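Local coordinates for cypemycin cysteine dehydrogenase (decarboxylating) (Streptomyces sp, PDB 6JDD), which catalyses the oxidative decarboxylation of the C-terminal cysteine of a precursor peptide during biosynthesis of the linaridin cypemycin, with FAD as bound cofactor, at residues H14-I19 with F90-A95; V44-S49 with V65-W70. All coordinates share one frame; numbering follows the deposited sequence.

Contact 1 of 2, residues H14-I19 with F90-A95; sequences HVTGSI and FLVFPA. With FAD (flavin-adenine dinucleotide), chain B.
The imidazole of His14 and the isopropyl group of Val92 run alongside each other on the same face of the sheet, and Val92 CG1 comes obliquely to His14 CD2 at 4.1 Å. With CG anti to the backbone N (chi1 -179°), the His14 ring is carried toward the neighbouring strand 39-44, where Ser43 OG bonds its ND1. The Pro94 ring takes Val15 CG1 near its CD, at 4.0 Å, and has Ser18 OG beside its CG; that hydroxyl bonds Thr128 OG1, while the Phe93 ring turns from strand 10-15 and stacks on Phe170.

Between the backbones, His14 N gives a nearly straight bond to Leu91 O (2.9 Å), and Phe93 N returns one to His14 O (2.8 Å). This is the parallel pairing of two inner strands in a Rossmann-like sheet, whose strand ends turn into the cofactor site. The chain turns a corner at Phe93 and Pro94, with a cis peptide before Pro94, and Pro94 O accepts Thr16 OG1, at 2.6 Å from above the carbonyl plane. Thr16 OG1 also bonds Thr96 N, and a valine here would probably leave both Pro94 O and Thr96 N short of a partner. Small Gly17 sits against the phosphate: its N donates to FAD O2P (2.8 Å), while its O accepts FAD O2' (2.6 Å), and a CB would crowd O2P.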
loop_
_atom_site.group_PDB
_atom_site.type_symbol
_atom_site.label_atom_id
_atom_site.label_comp_id
_atom_site.label_asym_id
_atom_site.label_seq_id
_atom_site.Cartn_x
_atom_site.Cartn_y
_atom_site.Cartn_z
ATOM N N HIS A 14 -8.920 22.985 -23.553
ATOM C CA HIS A 14 -9.478 21.943 -22.667
ATOM C C HIS A 14 -9.532 20.639 -23.447
ATOM O O HIS A 14 -10.219 20.587 -24.492
ATOM C CB HIS A 14 -10.839 22.372 -22.131
ATOM C CG HIS A 14 -11.447 21.370 -21.215
ATOM N ND1 HIS A 14 -10.791 20.922 -20.082
ATOM C CD2 HIS A 14 -12.610 20.693 -21.280
ATOM C CE1 HIS A 14 -11.546 20.019 -19.485
ATOM N NE2 HIS A 14 -12.654 19.837 -20.216
ATOM N N VAL A 15 -8.755 19.666 -22.989
ATOM C CA VAL A 15 -8.522 18.384 -23.711
ATOM C C VAL A 15 -9.344 17.301 -23.028
ATOM O O VAL A 15 -9.194 17.140 -21.803
ATOM C CB VAL A 15 -7.030 18.020 -23.716
ATOM C CG1 VAL A 15 -6.745 16.792 -24.591
ATOM C CG2 VAL A 15 -6.172 19.214 -24.118
ATOM N N THR A 16 -10.131 16.539 -23.790
ATOM C CA THR A 16 -11.070 15.516 -23.247
ATOM C C THR A 16 -10.747 14.168 -23.888
ATOM O O THR A 16 -10.036 14.144 -24.834
ATOM C CB THR A 16 -12.548 15.932 -23.424
ATOM O OG1 THR A 16 -12.958 15.762 -24.787
ATOM C CG2 THR A 16 -12.852 17.347 -22.951
ATOM N N GLY A 17 -11.334 13.093 -23.359
ATOM C CA GLY A 17 -10.903 11.688 -23.484
ATOM C C GLY A 17 -11.340 11.032 -24.766
ATOM O O GLY A 17 -12.012 9.982 -24.746
ATOM N N SER A 18 -10.885 11.544 -25.875
ATOM C CA SER A 18 -10.954 10.758 -27.115
ATOM C C SER A 18 -9.527 10.454 -27.556
ATOM O O SER A 18 -8.563 11.156 -27.146
ATOM C CB SER A 18 -11.779 11.467 -28.150
ATOM O OG SER A 18 -11.195 12.682 -28.536
ATOM N N ILE A 19 -9.388 9.427 -28.373
ATOM C CA ILE A 19 -8.063 8.994 -28.884
ATOM C C ILE A 19 -7.393 10.188 -29.596
ATOM O O ILE A 19 -6.163 10.313 -29.486
ATOM C CB ILE A 19 -8.219 7.714 -29.727
ATOM C CG1 ILE A 19 -6.856 7.104 -30.022
ATOM C CG2 ILE A 19 -9.036 7.965 -30.975
ATOM C CD1 ILE A 19 -6.195 6.623 -28.742
ATOM N N PHE A 90 -11.693 29.873 -25.389
ATOM C CA PHE A 90 -11.649 28.517 -24.797
ATOM C C PHE A 90 -11.969 27.514 -25.893
ATOM O O PHE A 90 -13.009 27.629 -26.509
ATOM C CB PHE A 90 -12.642 28.395 -23.649
ATOM C CG PHE A 90 -12.298 29.246 -22.466
ATOM C CD1 PHE A 90 -12.581 30.595 -22.457
ATOM C CD2 PHE A 90 -11.643 28.698 -21.383
ATOM C CE1 PHE A 90 -12.245 31.379 -21.367
ATOM C CE2 PHE A 90 -11.330 29.481 -20.282
ATOM C CZ PHE A 90 -11.627 30.820 -20.279
ATOM N N LEU A 91 -11.030 26.627 -26.177
ATOM C CA LEU A 91 -11.187 25.615 -27.245
ATOM C C LEU A 91 -11.271 24.266 -26.545
ATOM O O LEU A 91 -10.341 23.932 -25.841
ATOM C CB LEU A 91 -10.020 25.665 -28.242
ATOM C CG LEU A 91 -9.604 27.060 -28.698
ATOM C CD1 LEU A 91 -8.314 27.010 -29.509
ATOM C CD2 LEU A 91 -10.706 27.728 -29.517
ATOM N N VAL A 92 -12.362 23.543 -26.732
ATOM C CA VAL A 92 -12.494 22.143 -26.259
ATOM C C VAL A 92 -12.038 21.222 -27.396
ATOM O O VAL A 92 -12.744 21.069 -28.370
ATOM C CB VAL A 92 -13.920 21.867 -25.765
ATOM C CG1 VAL A 92 -14.019 20.514 -25.082
ATOM C CG2 VAL A 92 -14.391 22.964 -24.816
ATOM N N PHE A 93 -10.841 20.674 -27.257
ATOM C CA PHE A 93 -10.028 20.143 -28.374
ATOM C C PHE A 93 -9.271 18.920 -27.891
ATOM O O PHE A 93 -8.318 19.070 -27.135
ATOM C CB PHE A 93 -9.051 21.215 -28.857
ATOM C CG PHE A 93 -8.252 20.817 -30.069
ATOM C CD1 PHE A 93 -8.872 20.632 -31.292
ATOM C CD2 PHE A 93 -6.892 20.620 -29.979
ATOM C CE1 PHE A 93 -8.150 20.250 -32.407
ATOM C CE2 PHE A 93 -6.171 20.242 -31.099
ATOM C CZ PHE A 93 -6.796 20.056 -32.313
ATOM N N PRO A 94 -9.727 17.685 -28.167
ATOM C CA PRO A 94 -11.070 17.420 -28.672
ATOM C C PRO A 94 -12.174 17.447 -27.608
ATOM O O PRO A 94 -11.870 17.515 -26.428
ATOM C CB PRO A 94 -10.930 15.983 -29.150
ATOM C CG PRO A 94 -10.037 15.371 -28.119
ATOM C CD PRO A 94 -9.008 16.452 -27.862
ATOM N N ALA A 95 -13.432 17.387 -28.063
ATOM C CA ALA A 95 -14.617 17.399 -27.184
ATOM C C ALA A 95 -15.357 16.102 -27.357
ATOM O O ALA A 95 -15.850 15.862 -28.408
ATOM C CB ALA A 95 -15.492 18.539 -27.506
HETATM P PA FAD B . -13.895 13.135 -17.575
HETATM O O1A FAD B . -13.555 14.229 -16.618
HETATM O O2A FAD B . -12.897 12.046 -17.790
HETATM O O5B FAD B . -15.306 12.489 -17.164
HETATM C C5B FAD B . -15.312 11.350 -16.268
HETATM C C4B FAD B . -16.649 11.269 -15.573
HETATM O O4B FAD B . -16.436 11.131 -14.145
HETATM C C3B FAD B . -17.568 12.488 -15.739
HETATM O O3B FAD B . -18.933 12.098 -15.822
HETATM C C2B FAD B . -17.289 13.291 -14.466
HETATM O O2B FAD B . -18.359 14.138 -14.108
HETATM C C1B FAD B . -17.094 12.168 -13.453
HETATM N N9A FAD B . -16.273 12.545 -12.310
HETATM C C8A FAD B . -16.161 13.785 -11.730
HETATM N N7A FAD B . -15.333 13.792 -10.711
HETATM C C5A FAD B . -14.877 12.482 -10.618
HETATM C C6A FAD B . -13.978 11.845 -9.741
HETATM N N6A FAD B . -13.349 12.465 -8.747
HETATM N N1A FAD B . -13.753 10.524 -9.935
HETATM C C2A FAD B . -14.389 9.904 -10.938
HETATM N N3A FAD B . -15.252 10.399 -11.822
HETATM C C4A FAD B . -15.453 11.709 -11.601
HETATM N N1 FAD B . -15.879 9.517 -26.455
HETATM C C2 FAD B . -16.220 10.448 -27.375
HETATM O O2 FAD B . -17.145 11.237 -27.166
HETATM N N3 FAD B . -15.567 10.561 -28.562
HETATM C C4 FAD B . -14.523 9.735 -28.899
HETATM O O4 FAD B . -13.964 9.871 -29.977
HETATM C C4X FAD B . -14.138 8.752 -27.966
HETATM N N5 FAD B . -13.145 7.956 -28.270
HETATM C C5X FAD B . -12.790 7.008 -27.347
HETATM C C6 FAD B . -11.724 6.145 -27.656
HETATM C C7 FAD B . -11.314 5.170 -26.779
HETATM C C7M FAD B . -10.168 4.261 -27.142
HETATM C C8 FAD B . -11.975 5.030 -25.534
HETATM C C8M FAD B . -11.543 3.971 -24.554
HETATM C C9 FAD B . -13.022 5.873 -25.218
HETATM C C9A FAD B . -13.449 6.871 -26.110
HETATM N N10 FAD B . -14.502 7.738 -25.823
HETATM C C10 FAD B . -14.883 8.704 -26.736
HETATM C "C1'" FAD B . -15.216 7.625 -24.539
HETATM C "C2'" FAD B . -14.760 8.670 -23.538
HETATM O "O2'" FAD B . -13.404 8.428 -23.175
HETATM C "C3'" FAD B . -15.633 8.645 -22.282
HETATM O "O3'" FAD B . -16.943 9.098 -22.609
HETATM C "C4'" FAD B . -15.082 9.493 -21.133
HETATM O "O4'" FAD B . -15.949 9.389 -20.002
HETATM C "C5'" FAD B . -14.927 10.948 -21.512
HETATM O "O5'" FAD B . -14.582 11.722 -20.331
HETATM P P FAD B . -14.128 13.250 -20.501
HETATM O O1P FAD B . -15.129 13.948 -21.359
HETATM O O2P FAD B . -12.690 13.273 -20.904
HETATM O O3P FAD B . -14.260 13.787 -18.994
#

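Contact 2 of 2, residues V44-S49 with V65-W70; sequences VTPAAS and VWVDSW. With FAD (flavin-adenine dinucleotide), chain B.
Val44 and Val67 pair in parallel register through two backbone bonds: Val44 N donates to Trp66 O at 2.9 Å, and Asp68 N donates to Val44 O at 2.8 Å. Val67 CA adds a weaker CH contact to the same Val44 O. Branched valines suit such extended strands, and here both side chains point to one face of the sheet, where helix 54-60 lies over them through Leu57 and Val54. Apolar contact continues past the strand end, with Pro46 CG 4.4 Å from Val67 CG1.

After strand 39-44 of the Rossmann-like sheet the chain turns at Thr45 into the diphosphate site, with 65-67 as its outer neighbour; residues 46-49 then take helical backbone angles. Thr45 makes an ST motif: its OG1, placed between backbone N and carbonyl carbon (chi1 68°), accepts Ala48 N at 3.1 Å. The same hydroxyl donates to FAD O2P, so one small polar group both shapes the turn and holds a phosphate. Ala47 N donates to the second phosphate at FAD O2A (3.2 Å).

An aspartate suits position 68 because its two carboxylate oxygens are satisfied separately, OD2 by Ser110 OG and OD1 by Ala112 N. Thr45 CG2 packs 3.9 Å from Asp68 OD2.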
loop_
_atom_site.group_PDB
_atom_site.type_symbol
_atom_site.label_atom_id
_atom_site.label_comp_id
_atom_site.label_asym_id
_atom_site.label_seq_id
_atom_site.Cartn_x
_atom_site.Cartn_y
_atom_site.Cartn_z
ATOM N N VAL A 44 -6.645 19.239 -18.757
ATOM C CA VAL A 44 -6.711 17.867 -19.309
ATOM C C VAL A 44 -7.583 17.036 -18.372
ATOM O O VAL A 44 -7.316 16.993 -17.193
ATOM C CB VAL A 44 -5.299 17.265 -19.424
ATOM C CG1 VAL A 44 -5.344 15.883 -20.017
ATOM C CG2 VAL A 44 -4.355 18.135 -20.215
ATOM N N THR A 45 -8.577 16.351 -18.897
ATOM C CA THR A 45 -9.498 15.527 -18.082
ATOM C C THR A 45 -8.763 14.261 -17.726
ATOM O O THR A 45 -7.899 13.837 -18.467
ATOM C CB THR A 45 -10.816 15.141 -18.764
ATOM O OG1 THR A 45 -10.606 14.223 -19.846
ATOM C CG2 THR A 45 -11.594 16.355 -19.219
ATOM N N PRO A 46 -9.111 13.642 -16.585
ATOM C CA PRO A 46 -8.570 12.338 -16.234
ATOM C C PRO A 46 -8.620 11.389 -17.461
ATOM O O PRO A 46 -7.662 10.779 -17.772
ATOM C CB PRO A 46 -9.495 11.967 -15.072
ATOM C CG PRO A 46 -9.761 13.279 -14.401
ATOM C CD PRO A 46 -10.034 14.186 -15.577
ATOM N N ALA A 47 -9.767 11.290 -18.124
ATOM C CA ALA A 47 -9.921 10.387 -19.279
ATOM C C ALA A 47 -8.828 10.720 -20.288
ATOM O O ALA A 47 -8.162 9.825 -20.780
ATOM C CB ALA A 47 -11.301 10.512 -19.876
ATOM N N ALA A 48 -8.666 11.987 -20.640
ATOM C CA ALA A 48 -7.708 12.391 -21.703
ATOM C C ALA A 48 -6.283 12.038 -21.267
ATOM O O ALA A 48 -5.420 11.803 -22.114
ATOM C CB ALA A 48 -7.826 13.867 -21.966
ATOM N N SER A 49 -6.046 12.024 -19.967
ATOM C CA SER A 49 -4.714 11.760 -19.373
ATOM C C SER A 49 -4.389 10.273 -19.540
ATOM O O SER A 49 -3.282 9.951 -19.296
ATOM C CB SER A 49 -4.620 12.193 -17.921
ATOM O OG SER A 49 -5.334 11.281 -17.067
ATOM N N VAL A 65 -0.720 24.560 -16.904
ATOM C CA VAL A 65 -1.227 23.236 -17.334
ATOM C C VAL A 65 -1.740 22.552 -16.084
ATOM O O VAL A 65 -1.067 22.603 -15.078
ATOM C CB VAL A 65 -0.166 22.402 -18.071
ATOM C CG1 VAL A 65 -0.689 21.026 -18.436
ATOM C CG2 VAL A 65 0.317 23.086 -19.323
ATOM N N TRP A 66 -2.939 22.009 -16.144
ATOM C CA TRP A 66 -3.550 21.341 -14.973
ATOM C C TRP A 66 -4.501 20.218 -15.381
ATOM O O TRP A 66 -5.080 20.237 -16.486
ATOM C CB TRP A 66 -4.233 22.329 -14.055
ATOM C CG TRP A 66 -5.024 23.417 -14.704
ATOM C CD1 TRP A 66 -4.537 24.610 -15.141
ATOM C CD2 TRP A 66 -6.445 23.474 -14.900
ATOM N NE1 TRP A 66 -5.542 25.396 -15.609
ATOM C CE2 TRP A 66 -6.725 24.731 -15.465
ATOM C CE3 TRP A 66 -7.507 22.589 -14.654
ATOM C CZ2 TRP A 66 -8.013 25.130 -15.797
ATOM C CZ3 TRP A 66 -8.781 22.988 -14.968
ATOM C CH2 TRP A 66 -9.023 24.237 -15.540
ATOM N N VAL A 67 -4.607 19.245 -14.498
ATOM C CA VAL A 67 -5.596 18.161 -14.624
ATOM C C VAL A 67 -6.925 18.702 -14.117
ATOM O O VAL A 67 -6.932 19.425 -13.097
ATOM C CB VAL A 67 -5.139 16.905 -13.887
ATOM C CG1 VAL A 67 -6.234 15.859 -13.931
ATOM C CG2 VAL A 67 -3.850 16.376 -14.505
ATOM N N ASP A 68 -7.980 18.412 -14.874
ATOM C CA ASP A 68 -9.349 18.910 -14.629
ATOM C C ASP A 68 -9.995 18.115 -13.459
ATOM O O ASP A 68 -10.779 17.177 -13.678
ATOM C CB ASP A 68 -10.188 18.873 -15.917
ATOM C CG ASP A 68 -11.615 19.359 -15.663
ATOM O OD1 ASP A 68 -11.755 20.190 -14.761
ATOM O OD2 ASP A 68 -12.588 18.872 -16.353
ATOM N N SER A 69 -9.614 18.470 -12.249
ATOM C CA SER A 69 -10.031 17.692 -11.026
ATOM C C SER A 69 -9.994 18.640 -9.848
ATOM O O SER A 69 -9.063 19.420 -9.771
ATOM C CB SER A 69 -9.226 16.474 -10.710
ATOM O OG SER A 69 -9.563 16.045 -9.409
ATOM N N TRP A 70 -11.017 18.594 -9.017
ATOM C CA TRP A 70 -11.133 19.570 -7.906
ATOM C C TRP A 70 -10.032 19.367 -6.863
ATOM O O TRP A 70 -9.777 20.339 -6.157
ATOM C CB TRP A 70 -12.507 19.479 -7.271
ATOM C CG TRP A 70 -13.549 20.131 -8.105
ATOM C CD1 TRP A 70 -14.577 19.535 -8.768
ATOM C CD2 TRP A 70 -13.630 21.521 -8.422
ATOM N NE1 TRP A 70 -15.328 20.471 -9.433
ATOM C CE2 TRP A 70 -14.771 21.701 -9.230
ATOM C CE3 TRP A 70 -12.873 22.628 -8.068
ATOM C CZ2 TRP A 70 -15.171 22.948 -9.688
ATOM C CZ3 TRP A 70 -13.261 23.861 -8.525
ATOM C CH2 TRP A 70 -14.398 24.016 -9.314
HETATM P PA FAD B . -13.895 13.135 -17.575
HETATM O O1A FAD B . -13.555 14.229 -16.618
HETATM O O2A FAD B . -12.897 12.046 -17.790
HETATM O O5B FAD B . -15.306 12.489 -17.164
HETATM C C5B FAD B . -15.312 11.350 -16.268
HETATM C C4B FAD B . -16.649 11.269 -15.573
HETATM O O4B FAD B . -16.436 11.131 -14.145
HETATM C C3B FAD B . -17.568 12.488 -15.739
HETATM O O3B FAD B . -18.933 12.098 -15.822
HETATM C C2B FAD B . -17.289 13.291 -14.466
HETATM O O2B FAD B . -18.359 14.138 -14.108
HETATM C C1B FAD B . -17.094 12.168 -13.453
HETATM N N9A FAD B . -16.273 12.545 -12.310
HETATM C C8A FAD B . -16.161 13.785 -11.730
HETATM N N7A FAD B . -15.333 13.792 -10.711
HETATM C C5A FAD B . -14.877 12.482 -10.618
HETATM C C6A FAD B . -13.978 11.845 -9.741
HETATM N N6A FAD B . -13.349 12.465 -8.747
HETATM N N1A FAD B . -13.753 10.524 -9.935
HETATM C C2A FAD B . -14.389 9.904 -10.938
HETATM N N3A FAD B . -15.252 10.399 -11.822
HETATM C C4A FAD B . -15.453 11.709 -11.601
HETATM N N1 FAD B . -15.879 9.517 -26.455
HETATM C C2 FAD B . -16.220 10.448 -27.375
HETATM O O2 FAD B . -17.145 11.237 -27.166
HETATM N N3 FAD B . -15.567 10.561 -28.562
HETATM C C4 FAD B . -14.523 9.735 -28.899
HETATM O O4 FAD B . -13.964 9.871 -29.977
HETATM C C4X FAD B . -14.138 8.752 -27.966
HETATM N N5 FAD B . -13.145 7.956 -28.270
HETATM C C5X FAD B . -12.790 7.008 -27.347
HETATM C C6 FAD B . -11.724 6.145 -27.656
HETATM C C7 FAD B . -11.314 5.170 -26.779
HETATM C C7M FAD B . -10.168 4.261 -27.142
HETATM C C8 FAD B . -11.975 5.030 -25.534
HETATM C C8M FAD B . -11.543 3.971 -24.554
HETATM C C9 FAD B . -13.022 5.873 -25.218
HETATM C C9A FAD B . -13.449 6.871 -26.110
HETATM N N10 FAD B . -14.502 7.738 -25.823
HETATM C C10 FAD B . -14.883 8.704 -26.736
HETATM C "C1'" FAD B . -15.216 7.625 -24.539
HETATM C "C2'" FAD B . -14.760 8.670 -23.538
HETATM O "O2'" FAD B . -13.404 8.428 -23.175
HETATM C "C3'" FAD B . -15.633 8.645 -22.282
HETATM O "O3'" FAD B . -16.943 9.098 -22.609
HETATM C "C4'" FAD B . -15.082 9.493 -21.133
HETATM O "O4'" FAD B . -15.949 9.389 -20.002
HETATM C "C5'" FAD B . -14.927 10.948 -21.512
HETATM O "O5'" FAD B . -14.582 11.722 -20.331
HETATM P P FAD B . -14.128 13.250 -20.501
HETATM O O1P FAD B . -15.129 13.948 -21.359
HETATM O O2P FAD B . -12.690 13.273 -20.904
HETATM O O3P FAD B . -14.260 13.787 -18.994
#

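Overall arrangement
Contacts 1 and 2 lie on one six-stranded parallel sheet, their centres about 10 Å apart. Strand 10-15 is flanked by 90-95 on one side and by 39-44 on the other, and 65-67 follows beyond 39-44 as an outermost strand of this chain. Along the sequence, contact 2 is nested between the two halves of contact 1. Where they meet, Val15 O probably takes a hydrogen bond from Thr45 N (3.1 Å), and His14 CE1 packs against Asp68 OD2 (3.5 Å). The turns after strands 10-15 and 39-44 thus sit together and hold one FAD, which also bonds Ala108 O of another subunit, tying the cofactor site to the oligomer.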